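Local structure of DELTA1-pyrroline-2-carboxylate reductase (Thermococcus litoralis DSM 5473, 6T3E) at residues B[157-162]-B[179-184]; B[165-170]-B[200-205]; B[217-222]-B[241-246]; B[222-227]-B[252-257]. The protein catalyses the reduction of Delta(1)-pyrroline-2-carboxylate to L-proline with a nicotinamide dinucleotide as hydride donor. All coordinates share one frame; numbering follows the deposited sequence.

Interaction 1 (B[157-162]-B[179-184]); sequences IGAGVQ and ALVYDI. With NAI (1,4-dihydronicotinamide adenine dinucleotide), chain F.
With CG of Asp-183 swung anti to its backbone N (chi1 -160°), the carboxylate turns back on the glycine-rich turn and receives the amide of Ala-159, whose N lies 2.6 Å from Asp-183 OD2. The anti lone pair of OD2 is used, and the same oxygen accepts the O3B hydroxyl of the adenosine ribose, 2.7 Å from Asp-183 OD2. OD1 takes the amide of Asn-185 and lies beside O2B of NADH, at a separation too short to be taken at face value. An acidic residue after this strand is the classic Rossmann choice for a cofactor whose adenosine ribose carries no 2'-phosphate, in keeping with the bound NADH. One residue earlier, Tyr-182 O takes the amide of Gly-158 (N to O 2.9 Å), and CG2 of Ile-157 comes to the edge of the tyrosine ring. Gly-158 tolerates a positive phi of 90° that side chains disfavour, and Gly-160 brings its bare CA to 3.2 Å from O5B of NADH. Beyond it the amide of Gln-162 reaches the diphosphate, N 2.9 Å from O2N of NADH, and that of Val-161 adds a weak bond to O2A. Ala-159 is small enough to turn its CB to Val-181 CG2, 3.5 Å away, and both side chains rest on Phe-192 of helix 186-200. The contact thus ties the ends of strands 153-157 and 178-182 beside the start of helix 161-173, with strand 219-222 flanking Ile-157.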
# COMPACT_ATOMS: atom_id res chain seq x y z
N ILE B 157 -22.36 -5.24 21.41
CA ILE B 157 -21.74 -4.17 22.17
C ILE B 157 -21.03 -3.27 21.17
O ILE B 157 -20.09 -3.70 20.49
CB ILE B 157 -20.76 -4.71 23.22
CG1 ILE B 157 -21.53 -5.38 24.35
CG2 ILE B 157 -19.87 -3.60 23.77
CD1 ILE B 157 -20.71 -6.35 25.12
N GLY B 158 -21.49 -2.01 21.09
CA GLY B 158 -21.05 -1.06 20.07
C GLY B 158 -21.93 -1.11 18.84
O GLY B 158 -21.72 -1.96 17.96
N ALA B 159 -22.89 -0.20 18.71
CA ALA B 159 -23.87 -0.27 17.62
C ALA B 159 -23.47 0.67 16.49
O ALA B 159 -24.19 1.60 16.13
CB ALA B 159 -25.27 0.06 18.15
N GLY B 160 -22.31 0.42 15.91
CA GLY B 160 -21.76 1.25 14.86
C GLY B 160 -21.94 0.66 13.48
O GLY B 160 -22.86 -0.13 13.23
N VAL B 161 -21.05 1.04 12.56
CA VAL B 161 -21.15 0.55 11.20
C VAL B 161 -20.90 -0.96 11.16
O VAL B 161 -21.66 -1.71 10.54
CB VAL B 161 -20.20 1.31 10.26
CG1 VAL B 161 -20.12 0.60 8.91
CG2 VAL B 161 -20.67 2.75 10.07
N GLN B 162 -19.86 -1.42 11.85
CA GLN B 162 -19.52 -2.84 11.78
C GLN B 162 -20.60 -3.72 12.40
O GLN B 162 -20.91 -4.79 11.87
CB GLN B 162 -18.17 -3.11 12.45
CG GLN B 162 -16.98 -2.51 11.71
CD GLN B 162 -17.11 -2.66 10.20
OE1 GLN B 162 -17.45 -3.75 9.68
NE2 GLN B 162 -16.85 -1.57 9.49
N ALA B 179 -32.15 -10.02 19.56
CA ALA B 179 -30.85 -9.38 19.72
C ALA B 179 -30.93 -8.29 20.78
O ALA B 179 -31.95 -7.62 20.94
CB ALA B 179 -30.34 -8.80 18.39
N LEU B 180 -29.82 -8.13 21.52
CA LEU B 180 -29.66 -7.11 22.55
C LEU B 180 -28.47 -6.23 22.22
O LEU B 180 -27.38 -6.73 21.93
CB LEU B 180 -29.45 -7.74 23.94
CG LEU B 180 -30.47 -8.79 24.36
CD1 LEU B 180 -30.06 -9.48 25.65
CD2 LEU B 180 -31.85 -8.14 24.48
N VAL B 181 -28.67 -4.92 22.25
CA VAL B 181 -27.66 -3.98 21.79
C VAL B 181 -27.38 -2.97 22.91
O VAL B 181 -28.31 -2.43 23.52
CB VAL B 181 -28.08 -3.30 20.47
CG1 VAL B 181 -29.43 -2.62 20.60
CG2 VAL B 181 -27.01 -2.36 19.96
N TYR B 182 -26.10 -2.78 23.22
CA TYR B 182 -25.66 -1.79 24.19
C TYR B 182 -24.62 -0.89 23.55
O TYR B 182 -23.71 -1.37 22.87
CB TYR B 182 -25.08 -2.46 25.43
CG TYR B 182 -24.25 -1.51 26.26
CD1 TYR B 182 -24.86 -0.51 27.01
CD2 TYR B 182 -22.87 -1.60 26.27
CE1 TYR B 182 -24.10 0.37 27.76
CE2 TYR B 182 -22.10 -0.73 27.02
CZ TYR B 182 -22.72 0.25 27.76
OH TYR B 182 -21.95 1.11 28.49
N ASP B 183 -24.76 0.41 23.76
CA ASP B 183 -23.77 1.38 23.32
C ASP B 183 -23.76 2.54 24.31
O ASP B 183 -24.78 2.82 24.95
CB ASP B 183 -24.08 1.86 21.89
CG ASP B 183 -22.88 2.48 21.20
OD1 ASP B 183 -22.39 3.52 21.68
OD2 ASP B 183 -22.43 1.93 20.17
N ILE B 184 -22.60 3.18 24.47
CA ILE B 184 -22.57 4.39 25.29
C ILE B 184 -23.35 5.52 24.63
O ILE B 184 -23.76 6.46 25.31
CB ILE B 184 -21.13 4.84 25.60
CG1 ILE B 184 -20.31 4.97 24.32
CG2 ILE B 184 -20.46 3.91 26.59
CD1 ILE B 184 -18.98 5.63 24.56
PA NAI F . -18.14 3.32 14.49
O1A NAI F . -17.54 4.56 15.09
O2A NAI F . -19.09 3.69 13.36
O5B NAI F . -18.90 2.38 15.61
C5B NAI F . -18.17 2.21 16.82
C4B NAI F . -19.20 2.03 18.02
O4B NAI F . -18.58 1.69 19.10
C3B NAI F . -19.88 3.38 18.32
O3B NAI F . -21.22 3.24 18.17
C2B NAI F . -19.46 3.69 19.77
O2B NAI F . -20.52 4.50 20.47
C1B NAI F . -19.33 2.50 20.28
N9A NAI F . -18.51 2.50 21.47
C8A NAI F . -17.31 3.08 21.52
N7A NAI F . -16.83 2.90 22.75
C5A NAI F . -17.74 2.21 23.46
C6A NAI F . -17.73 1.77 24.76
N6A NAI F . -16.76 1.90 25.83
N1A NAI F . -18.77 1.09 25.25
C2A NAI F . -19.83 0.83 24.44
N3A NAI F . -19.84 1.26 23.15
C4A NAI F . -18.78 1.96 22.67
O3 NAI F . -16.86 2.43 13.91
PN NAI F . -17.03 0.93 13.21
O1N NAI F . -16.88 1.17 11.72
O2N NAI F . -18.35 0.29 13.57
O5D NAI F . -15.83 -0.04 13.73
C5D NAI F . -16.04 -0.72 14.92
C4D NAI F . -14.70 -1.37 15.34
O4D NAI F . -14.34 -2.33 14.51
C3D NAI F . -13.57 -0.33 15.28
O3D NAI F . -12.74 -0.52 16.37
C2D NAI F . -12.78 -0.67 14.01
O2D NAI F . -11.36 -0.14 14.15
C1D NAI F . -12.86 -1.98 13.97
N1N NAI F . -12.73 -2.47 12.59
C2N NAI F . -11.96 -3.66 12.29
C3N NAI F . -12.21 -4.43 10.96
C7N NAI F . -11.90 -5.95 11.00
O7N NAI F . -11.57 -6.42 12.03
N7N NAI F . -12.03 -6.78 9.78
C4N NAI F . -13.25 -3.94 9.98
C5N NAI F . -13.59 -2.45 10.13
C6N NAI F . -13.37 -1.77 11.49

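Interaction 2 (B[165-170]-B[200-205]); sequences TQLWAV and LGIEIK
The indole of Trp-168 is the flat group of this contact, and a single methyl of Leu-200 reaches it: CD2 comes to 3.7 Å from Trp-168 CD1, with CG and CB of the tryptophan close behind. The two side chains cross at about a right angle, so Leu-200 rests against the pyrrole part and the root of the indole. The branch of Leu-200 serves both neighbours, for its other methyl, CD1, lies 3.6 Å from CD2 of Leu-167. Holding CG anti to the backbone N (chi1 -176°), Leu-167 carries that CD2 away from its helix and out toward the strand. There it also meets Ile-204 tip to tip, with CD2 3.9 Å from Ile-204 CD1, and more distantly Ile-202, whose CD1 is 4.1 Å from Leu-167 CD2. In the Rossmann domain helix 161-173 lies over the parallel sheet; here Leu-167 and Trp-168 reach the end of helix 186-200 and the start of 203-206, the outermost strand on that side. Branched aliphatic residues suit such a seam, which no hydrogen bond crosses. Ile-202 and Ile-204, two residues apart, turn to the helix, and both also touch Ala-179 of the adjoining strand. Between Leu-200 and Ile-202 the chain leaves helix 186-200 through Gly-201, whose phi of 64° favours glycine. Met-39 of helix 39-54 and Lys-199 also touch the side chain of Trp-168.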
# COMPACT_ATOMS: atom_id res chain seq x y z
N THR B 165 -23.41 -5.12 9.86
CA THR B 165 -23.03 -6.28 9.06
C THR B 165 -22.63 -7.46 9.94
O THR B 165 -22.73 -8.62 9.51
CB THR B 165 -21.89 -5.91 8.13
OG1 THR B 165 -20.87 -5.25 8.88
CG2 THR B 165 -22.39 -5.00 7.01
N GLN B 166 -22.14 -7.19 11.15
CA GLN B 166 -21.83 -8.29 12.06
C GLN B 166 -23.08 -9.08 12.38
O GLN B 166 -23.11 -10.31 12.24
CB GLN B 166 -21.18 -7.75 13.33
CG GLN B 166 -19.71 -7.44 13.20
CD GLN B 166 -18.86 -8.66 13.00
OE1 GLN B 166 -19.12 -9.72 13.60
NE2 GLN B 166 -17.83 -8.53 12.17
N LEU B 167 -24.15 -8.38 12.80
CA LEU B 167 -25.38 -9.09 13.12
C LEU B 167 -26.00 -9.72 11.88
O LEU B 167 -26.51 -10.84 11.94
CB LEU B 167 -26.38 -8.15 13.81
CG LEU B 167 -27.68 -8.82 14.27
CD1 LEU B 167 -27.42 -9.86 15.34
CD2 LEU B 167 -28.74 -7.81 14.73
N TRP B 168 -25.93 -9.01 10.75
CA TRP B 168 -26.48 -9.55 9.50
C TRP B 168 -25.81 -10.87 9.12
O TRP B 168 -26.49 -11.85 8.81
CB TRP B 168 -26.33 -8.51 8.38
CG TRP B 168 -26.87 -8.91 7.03
CD1 TRP B 168 -27.66 -9.99 6.75
CD2 TRP B 168 -26.68 -8.23 5.78
NE1 TRP B 168 -27.96 -10.04 5.41
CE2 TRP B 168 -27.37 -8.97 4.79
CE3 TRP B 168 -25.98 -7.07 5.41
CZ2 TRP B 168 -27.39 -8.59 3.45
CZ3 TRP B 168 -26.00 -6.69 4.07
CH2 TRP B 168 -26.70 -7.45 3.10
N ALA B 169 -24.48 -10.92 9.17
CA ALA B 169 -23.80 -12.16 8.82
C ALA B 169 -24.06 -13.27 9.84
O ALA B 169 -24.03 -14.45 9.49
CB ALA B 169 -22.30 -11.91 8.67
N VAL B 170 -24.25 -12.92 11.12
CA VAL B 170 -24.61 -13.93 12.11
C VAL B 170 -26.00 -14.49 11.82
O VAL B 170 -26.25 -15.69 12.01
CB VAL B 170 -24.51 -13.35 13.54
CG1 VAL B 170 -25.10 -14.31 14.57
CG2 VAL B 170 -23.06 -13.06 13.88
N LEU B 200 -33.47 -7.10 9.39
CA LEU B 200 -33.30 -8.56 9.48
C LEU B 200 -34.58 -9.29 9.86
O LEU B 200 -34.57 -10.52 9.94
CB LEU B 200 -32.20 -8.91 10.49
CG LEU B 200 -30.91 -8.14 10.25
CD1 LEU B 200 -29.91 -8.29 11.40
CD2 LEU B 200 -30.28 -8.52 8.92
N GLY B 201 -35.67 -8.57 10.13
CA GLY B 201 -36.92 -9.22 10.51
C GLY B 201 -36.82 -9.98 11.81
O GLY B 201 -37.39 -11.07 11.94
N ILE B 202 -36.11 -9.42 12.79
CA ILE B 202 -35.97 -10.01 14.12
C ILE B 202 -36.18 -8.90 15.13
O ILE B 202 -36.01 -7.71 14.83
CB ILE B 202 -34.60 -10.68 14.36
CG1 ILE B 202 -33.47 -9.65 14.23
CG2 ILE B 202 -34.40 -11.87 13.42
CD1 ILE B 202 -32.19 -10.04 14.95
N GLU B 203 -36.55 -9.30 16.34
CA GLU B 203 -36.75 -8.35 17.43
C GLU B 203 -35.40 -7.93 18.01
O GLU B 203 -34.56 -8.77 18.34
CB GLU B 203 -37.63 -8.97 18.52
CG GLU B 203 -37.86 -8.05 19.70
CD GLU B 203 -38.51 -8.75 20.88
OE1 GLU B 203 -39.26 -9.73 20.65
OE2 GLU B 203 -38.27 -8.33 22.03
N ILE B 204 -35.19 -6.62 18.12
CA ILE B 204 -33.96 -6.09 18.70
C ILE B 204 -34.32 -5.06 19.77
O ILE B 204 -35.04 -4.09 19.49
CB ILE B 204 -33.03 -5.48 17.64
CG1 ILE B 204 -32.66 -6.56 16.61
CG2 ILE B 204 -31.79 -4.91 18.30
CD1 ILE B 204 -32.18 -6.04 15.27
N LYS B 205 -33.83 -5.27 20.97
CA LYS B 205 -34.12 -4.42 22.11
C LYS B 205 -32.82 -3.85 22.63
O LYS B 205 -31.82 -4.56 22.74
CB LYS B 205 -34.83 -5.20 23.22
CG LYS B 205 -36.33 -5.35 23.02
CD LYS B 205 -37.08 -4.27 23.77
CE LYS B 205 -38.35 -3.84 23.05
NZ LYS B 205 -39.02 -2.72 23.78

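Interaction 3 (B[217-222]-B[241-246]); sequences SDILIV and HINSVG. With NAI (1,4-dihydronicotinamide adenine dinucleotide), chain F.
His-241 opens the pairing by giving its amide to Asp-218 O, N to O 3.1 Å, and then returns its own carbonyl to the next residue but one, since Leu-220 N lies 2.7 Å from His-241 O. Its ring, set by a CG anti to the backbone N (chi1 166°), receives CG2 of Ile-219 at the edge. Ile-242 turns to the other face of the sheet; it lies side by side with Leu-220, pointing the same way, and its CD1 bends back to within 3.5 Å of Leu-220 CB. Asn-243 uses both backbone polar atoms on this neighbour: its N is 2.9 Å from Leu-220 O, and its O receives the amide of Val-222. Such alternation is the signature of parallel strands, here two central strands of the Rossmann sheet; unlike the usual beta-alpha-beta crossover, no helix intervenes between them. The side chain of Asn-243 offers both an acceptor and a donor and suits its buried place: OD1 lies 2.7 Å from His-241 NE2, a bond met above the carbonyl plane, while ND2 serves Thr-143 OG1. Ser-244 follows on the Ile-242 face, its OG bonded to Lys-319 and Glu-254. Val-245 gives the last amide to Val-222 O (N to O 3.1 Å) and sets CG2 3.6 Å from O4D of NADH. Gly-246, without a side chain, passes the nicotinamide ribose, its CA 3.4 Å from O3D.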
# COMPACT_ATOMS: atom_id res chain seq x y z
N SER B 217 -26.27 -13.53 26.10
CA SER B 217 -25.91 -13.82 24.73
C SER B 217 -25.63 -15.30 24.51
O SER B 217 -24.96 -15.95 25.32
CB SER B 217 -24.67 -13.03 24.33
OG SER B 217 -24.95 -11.66 24.19
N ASP B 218 -26.13 -15.83 23.39
CA ASP B 218 -25.60 -17.07 22.84
C ASP B 218 -24.43 -16.79 21.91
O ASP B 218 -23.45 -17.54 21.90
CB ASP B 218 -26.71 -17.84 22.10
CG ASP B 218 -27.79 -18.39 23.04
OD1 ASP B 218 -27.45 -18.88 24.14
OD2 ASP B 218 -28.98 -18.34 22.66
N ILE B 219 -24.50 -15.68 21.17
CA ILE B 219 -23.41 -15.14 20.35
C ILE B 219 -23.24 -13.67 20.70
O ILE B 219 -24.22 -12.91 20.71
CB ILE B 219 -23.69 -15.29 18.84
CG1 ILE B 219 -23.74 -16.76 18.45
CG2 ILE B 219 -22.63 -14.56 18.03
CD1 ILE B 219 -24.21 -16.98 17.03
N LEU B 220 -22.02 -13.25 20.98
CA LEU B 220 -21.75 -11.87 21.34
C LEU B 220 -20.96 -11.19 20.24
O LEU B 220 -19.94 -11.73 19.77
CB LEU B 220 -20.98 -11.78 22.66
CG LEU B 220 -20.63 -10.36 23.12
CD1 LEU B 220 -21.89 -9.56 23.36
CD2 LEU B 220 -19.76 -10.40 24.35
N ILE B 221 -21.40 -10.01 19.85
CA ILE B 221 -20.74 -9.20 18.83
C ILE B 221 -20.18 -7.97 19.53
O ILE B 221 -20.93 -7.22 20.17
CB ILE B 221 -21.72 -8.79 17.71
CG1 ILE B 221 -22.12 -9.99 16.85
CG2 ILE B 221 -21.13 -7.68 16.86
CD1 ILE B 221 -23.45 -9.79 16.14
N VAL B 222 -18.87 -7.77 19.43
CA VAL B 222 -18.19 -6.60 19.98
C VAL B 222 -17.53 -5.88 18.80
O VAL B 222 -16.69 -6.47 18.10
CB VAL B 222 -17.16 -6.99 21.05
CG1 VAL B 222 -16.84 -5.78 21.91
CG2 VAL B 222 -17.68 -8.13 21.94
N HIS B 241 -20.39 -17.87 22.01
CA HIS B 241 -19.39 -17.57 21.00
C HIS B 241 -19.25 -16.07 20.85
O HIS B 241 -20.25 -15.35 20.86
CB HIS B 241 -19.77 -18.19 19.64
CG HIS B 241 -18.96 -17.65 18.50
ND1 HIS B 241 -17.64 -17.97 18.29
CD2 HIS B 241 -19.29 -16.78 17.51
CE1 HIS B 241 -17.19 -17.35 17.22
NE2 HIS B 241 -18.18 -16.62 16.72
N ILE B 242 -18.01 -15.59 20.76
CA ILE B 242 -17.70 -14.16 20.72
C ILE B 242 -17.01 -13.83 19.41
O ILE B 242 -16.03 -14.49 19.04
CB ILE B 242 -16.81 -13.73 21.90
CG1 ILE B 242 -17.20 -14.46 23.18
CG2 ILE B 242 -16.87 -12.23 22.10
CD1 ILE B 242 -18.56 -14.08 23.69
N ASN B 243 -17.49 -12.79 18.74
CA ASN B 243 -16.81 -12.19 17.60
C ASN B 243 -16.38 -10.79 18.00
O ASN B 243 -17.23 -9.94 18.34
CB ASN B 243 -17.71 -12.16 16.37
CG ASN B 243 -18.07 -13.55 15.87
OD1 ASN B 243 -17.20 -14.36 15.58
ND2 ASN B 243 -19.36 -13.82 15.77
N SER B 244 -15.07 -10.55 18.01
CA SER B 244 -14.50 -9.27 18.40
C SER B 244 -13.70 -8.71 17.23
O SER B 244 -12.72 -9.33 16.79
CB SER B 244 -13.63 -9.42 19.65
OG SER B 244 -13.02 -8.20 20.01
N VAL B 245 -14.13 -7.57 16.70
CA VAL B 245 -13.49 -6.99 15.53
C VAL B 245 -12.91 -5.62 15.80
O VAL B 245 -12.24 -5.04 14.92
CB VAL B 245 -14.46 -6.94 14.33
CG1 VAL B 245 -15.24 -8.24 14.24
CG2 VAL B 245 -15.41 -5.76 14.44
N GLY B 246 -13.10 -5.08 17.00
CA GLY B 246 -12.59 -3.76 17.30
C GLY B 246 -11.08 -3.72 17.22
O GLY B 246 -10.40 -4.73 17.45
PA NAI F . -18.14 3.32 14.49
O1A NAI F . -17.54 4.56 15.09
O2A NAI F . -19.09 3.69 13.36
O5B NAI F . -18.90 2.38 15.61
C5B NAI F . -18.17 2.21 16.82
C4B NAI F . -19.20 2.03 18.02
O4B NAI F . -18.58 1.69 19.10
C3B NAI F . -19.88 3.38 18.32
O3B NAI F . -21.22 3.24 18.17
C2B NAI F . -19.46 3.69 19.77
O2B NAI F . -20.52 4.50 20.47
C1B NAI F . -19.33 2.50 20.28
N9A NAI F . -18.51 2.50 21.47
C8A NAI F . -17.31 3.08 21.52
N7A NAI F . -16.83 2.90 22.75
C5A NAI F . -17.74 2.21 23.46
C6A NAI F . -17.73 1.77 24.76
N6A NAI F . -16.76 1.90 25.83
N1A NAI F . -18.77 1.09 25.25
C2A NAI F . -19.83 0.83 24.44
N3A NAI F . -19.84 1.26 23.15
C4A NAI F . -18.78 1.96 22.67
O3 NAI F . -16.86 2.43 13.91
PN NAI F . -17.03 0.93 13.21
O1N NAI F . -16.88 1.17 11.72
O2N NAI F . -18.35 0.29 13.57
O5D NAI F . -15.83 -0.04 13.73
C5D NAI F . -16.04 -0.72 14.92
C4D NAI F . -14.70 -1.37 15.34
O4D NAI F . -14.34 -2.33 14.51
C3D NAI F . -13.57 -0.33 15.28
O3D NAI F . -12.74 -0.52 16.37
C2D NAI F . -12.78 -0.67 14.01
O2D NAI F . -11.36 -0.14 14.15
C1D NAI F . -12.86 -1.98 13.97
N1N NAI F . -12.73 -2.47 12.59
C2N NAI F . -11.96 -3.66 12.29
C3N NAI F . -12.21 -4.43 10.96
C7N NAI F . -11.90 -5.95 11.00
O7N NAI F . -11.57 -6.42 12.03
N7N NAI F . -12.03 -6.78 9.78
C4N NAI F . -13.25 -3.94 9.98
C5N NAI F . -13.59 -2.45 10.13
C6N NAI F . -13.37 -1.77 11.49

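Interaction 4 (B[222-227]-B[252-257]); sequences VATTAR and ARELDS. With NAI (1,4-dihydronicotinamide adenine dinucleotide), chain F.
Glu-254, the residue most covered here, extends its chain past Val-222 in the opposite direction, with Glu-254 CG 3.7 Å from Val-222 CG1. Its CG stands between the backbone N and the carbonyl carbon (chi1 64°), and from there the chain runs straight on to the amide of Thr-224. That N lies 3.0 Å from Glu-254 OE1 and meets the oxygen nearly along its C-O axis, although the bond bends to 140° at the hydrogen. OE2 faces other partners, chiefly Ser-244 OG, with a weak bond from Gly-246 N and a long, weak ion pair with Lys-319. Val-222 lays CG1 against the carboxylate and the CG of the glutamate and turns its other methyl, CG2, to Leu-255 CD2 at 4.3 Å. Farther along, Arg-227 meets the other loop through its backbone and the CB and CG at the root of its side chain: CB is 3.9 Å from Ala-252 CB, a closeness the small alanine permits. The carbonyl of Arg-227 receives a weak bond from the amide of Arg-253. The guanidinium of Arg-253 bonds Ser-257 OG in its own plane, NH1 to OG 2.8 Å. The carbonyl of Thr-224 accepts O3D of the nicotinamide ribose, while its CG2 lies against the adenine. The geometry is consistent with a second-shell role for Glu-254: one carboxylate oxygen holds the amide of Thr-224, whose carbonyl binds NADH, and the other couples that loop to the end of strand 241-244 and the residues after it.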
# COMPACT_ATOMS: atom_id res chain seq x y z
N VAL B 222 -18.87 -7.77 19.43
CA VAL B 222 -18.19 -6.60 19.98
C VAL B 222 -17.53 -5.88 18.80
O VAL B 222 -16.69 -6.47 18.10
CB VAL B 222 -17.16 -6.99 21.05
CG1 VAL B 222 -16.84 -5.78 21.91
CG2 VAL B 222 -17.68 -8.13 21.94
N ALA B 223 -17.93 -4.60 18.58
CA ALA B 223 -17.47 -3.73 17.47
C ALA B 223 -17.40 -2.29 18.00
O ALA B 223 -18.17 -1.39 17.64
CB ALA B 223 -18.40 -3.81 16.26
N THR B 224 -16.41 -2.07 18.86
CA THR B 224 -16.31 -0.86 19.65
C THR B 224 -15.16 0.01 19.15
O THR B 224 -14.34 -0.40 18.33
CB THR B 224 -16.19 -1.29 21.11
OG1 THR B 224 -17.43 -1.92 21.50
CG2 THR B 224 -15.94 -0.21 22.02
N THR B 225 -15.17 1.26 19.60
CA THR B 225 -14.06 2.21 19.43
C THR B 225 -13.25 2.38 20.72
O THR B 225 -12.19 3.02 20.71
CB THR B 225 -14.65 3.55 18.94
OG1 THR B 225 -15.05 3.42 17.58
CG2 THR B 225 -13.70 4.74 19.07
N ALA B 226 -13.71 1.78 21.82
CA ALA B 226 -13.09 1.94 23.12
C ALA B 226 -11.66 1.42 23.14
O ALA B 226 -11.33 0.42 22.50
CB ALA B 226 -13.92 1.21 24.18
N ARG B 227 -10.82 2.09 23.94
CA ARG B 227 -9.43 1.71 24.09
C ARG B 227 -9.17 0.90 25.35
O ARG B 227 -8.03 0.49 25.59
CB ARG B 227 -8.55 2.97 24.08
CG ARG B 227 -8.51 3.66 22.72
CD ARG B 227 -7.90 5.04 22.80
NE ARG B 227 -7.62 5.61 21.48
CZ ARG B 227 -8.53 6.16 20.68
NH1 ARG B 227 -9.81 6.22 21.04
NH2 ARG B 227 -8.16 6.66 19.50
N ALA B 252 -4.71 -0.77 22.53
CA ALA B 252 -6.12 -0.72 22.86
C ALA B 252 -6.74 -2.11 22.81
O ALA B 252 -6.30 -2.99 22.07
CB ALA B 252 -6.87 0.21 21.90
N ARG B 253 -7.80 -2.28 23.61
CA ARG B 253 -8.54 -3.53 23.64
C ARG B 253 -9.93 -3.26 24.19
O ARG B 253 -10.14 -2.29 24.92
CB ARG B 253 -7.84 -4.59 24.48
CG ARG B 253 -7.60 -4.19 25.90
CD ARG B 253 -7.14 -5.37 26.70
NE ARG B 253 -6.82 -4.98 28.06
CZ ARG B 253 -6.46 -5.84 29.01
NH1 ARG B 253 -6.38 -7.14 28.72
NH2 ARG B 253 -6.17 -5.41 30.23
N GLU B 254 -10.87 -4.14 23.81
CA GLU B 254 -12.25 -4.09 24.28
C GLU B 254 -12.62 -5.32 25.11
O GLU B 254 -13.73 -5.37 25.66
CB GLU B 254 -13.23 -3.95 23.08
CG GLU B 254 -13.24 -5.14 22.07
CD GLU B 254 -13.83 -4.80 20.67
OE1 GLU B 254 -14.68 -3.90 20.54
OE2 GLU B 254 -13.43 -5.46 19.68
N LEU B 255 -11.73 -6.30 25.23
CA LEU B 255 -11.94 -7.49 26.04
C LEU B 255 -10.91 -7.52 27.15
O LEU B 255 -9.71 -7.34 26.89
CB LEU B 255 -11.83 -8.76 25.19
CG LEU B 255 -12.31 -8.60 23.75
CD1 LEU B 255 -11.92 -9.82 22.91
CD2 LEU B 255 -13.80 -8.39 23.75
N ASP B 256 -11.35 -7.78 28.37
CA ASP B 256 -10.38 -7.90 29.45
C ASP B 256 -9.58 -9.20 29.30
O ASP B 256 -9.90 -10.07 28.48
CB ASP B 256 -11.06 -7.80 30.81
CG ASP B 256 -11.93 -9.00 31.14
OD1 ASP B 256 -12.31 -9.75 30.21
OD2 ASP B 256 -12.24 -9.19 32.34
N SER B 257 -8.51 -9.31 30.08
CA SER B 257 -7.64 -10.47 29.97
C SER B 257 -8.38 -11.76 30.31
O SER B 257 -8.08 -12.82 29.74
CB SER B 257 -6.43 -10.29 30.88
OG SER B 257 -5.74 -9.10 30.56
PA NAI F . -18.14 3.32 14.49
O1A NAI F . -17.54 4.56 15.09
O2A NAI F . -19.09 3.69 13.36
O5B NAI F . -18.90 2.38 15.61
C5B NAI F . -18.17 2.21 16.82
C4B NAI F . -19.20 2.03 18.02
O4B NAI F . -18.58 1.69 19.10
C3B NAI F . -19.88 3.38 18.32
O3B NAI F . -21.22 3.24 18.17
C2B NAI F . -19.46 3.69 19.77
O2B NAI F . -20.52 4.50 20.47
C1B NAI F . -19.33 2.50 20.28
N9A NAI F . -18.51 2.50 21.47
C8A NAI F . -17.31 3.08 21.52
N7A NAI F . -16.83 2.90 22.75
C5A NAI F . -17.74 2.21 23.46
C6A NAI F . -17.73 1.77 24.76
N6A NAI F . -16.76 1.90 25.83
N1A NAI F . -18.77 1.09 25.25
C2A NAI F . -19.83 0.83 24.44
N3A NAI F . -19.84 1.26 23.15
C4A NAI F . -18.78 1.96 22.67
O3 NAI F . -16.86 2.43 13.91
PN NAI F . -17.03 0.93 13.21
O1N NAI F . -16.88 1.17 11.72
O2N NAI F . -18.35 0.29 13.57
O5D NAI F . -15.83 -0.04 13.73
C5D NAI F . -16.04 -0.72 14.92
C4D NAI F . -14.70 -1.37 15.34
O4D NAI F . -14.34 -2.33 14.51
C3D NAI F . -13.57 -0.33 15.28
O3D NAI F . -12.74 -0.52 16.37
C2D NAI F . -12.78 -0.67 14.01
O2D NAI F . -11.36 -0.14 14.15
C1D NAI F . -12.86 -1.98 13.97
N1N NAI F . -12.73 -2.47 12.59
C2N NAI F . -11.96 -3.66 12.29
C3N NAI F . -12.21 -4.43 10.96
C7N NAI F . -11.90 -5.95 11.00
O7N NAI F . -11.57 -6.42 12.03
N7N NAI F . -12.03 -6.78 9.78
C4N NAI F . -13.25 -3.94 9.98
C5N NAI F . -13.59 -2.45 10.13
C6N NAI F . -13.37 -1.77 11.49

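Following the chain, interaction 1 closes the first beta-alpha-beta unit of the nucleotide-binding domain, joining the end of strand 153-157 to that of strand 178-182. Interaction 2 starts within that loop, on helix 161-173, and ends beyond it at strand 203-206, so the two cross; Ala-179 and Glu-203 bring them together as sheet neighbours. Interaction 3 begins only after both are closed and adds strands 219-222 and 241-244 on the far side of strand 153-157, through Ile-157 and Ile-221. Interaction 4 crosses interaction 3, shares Val-222 with it, and ties the two loops after these strands. Interactions 1, 3 and 4 all border NADH, whereas interaction 2, which touches 1 and 3 but not 4, makes no contact with it.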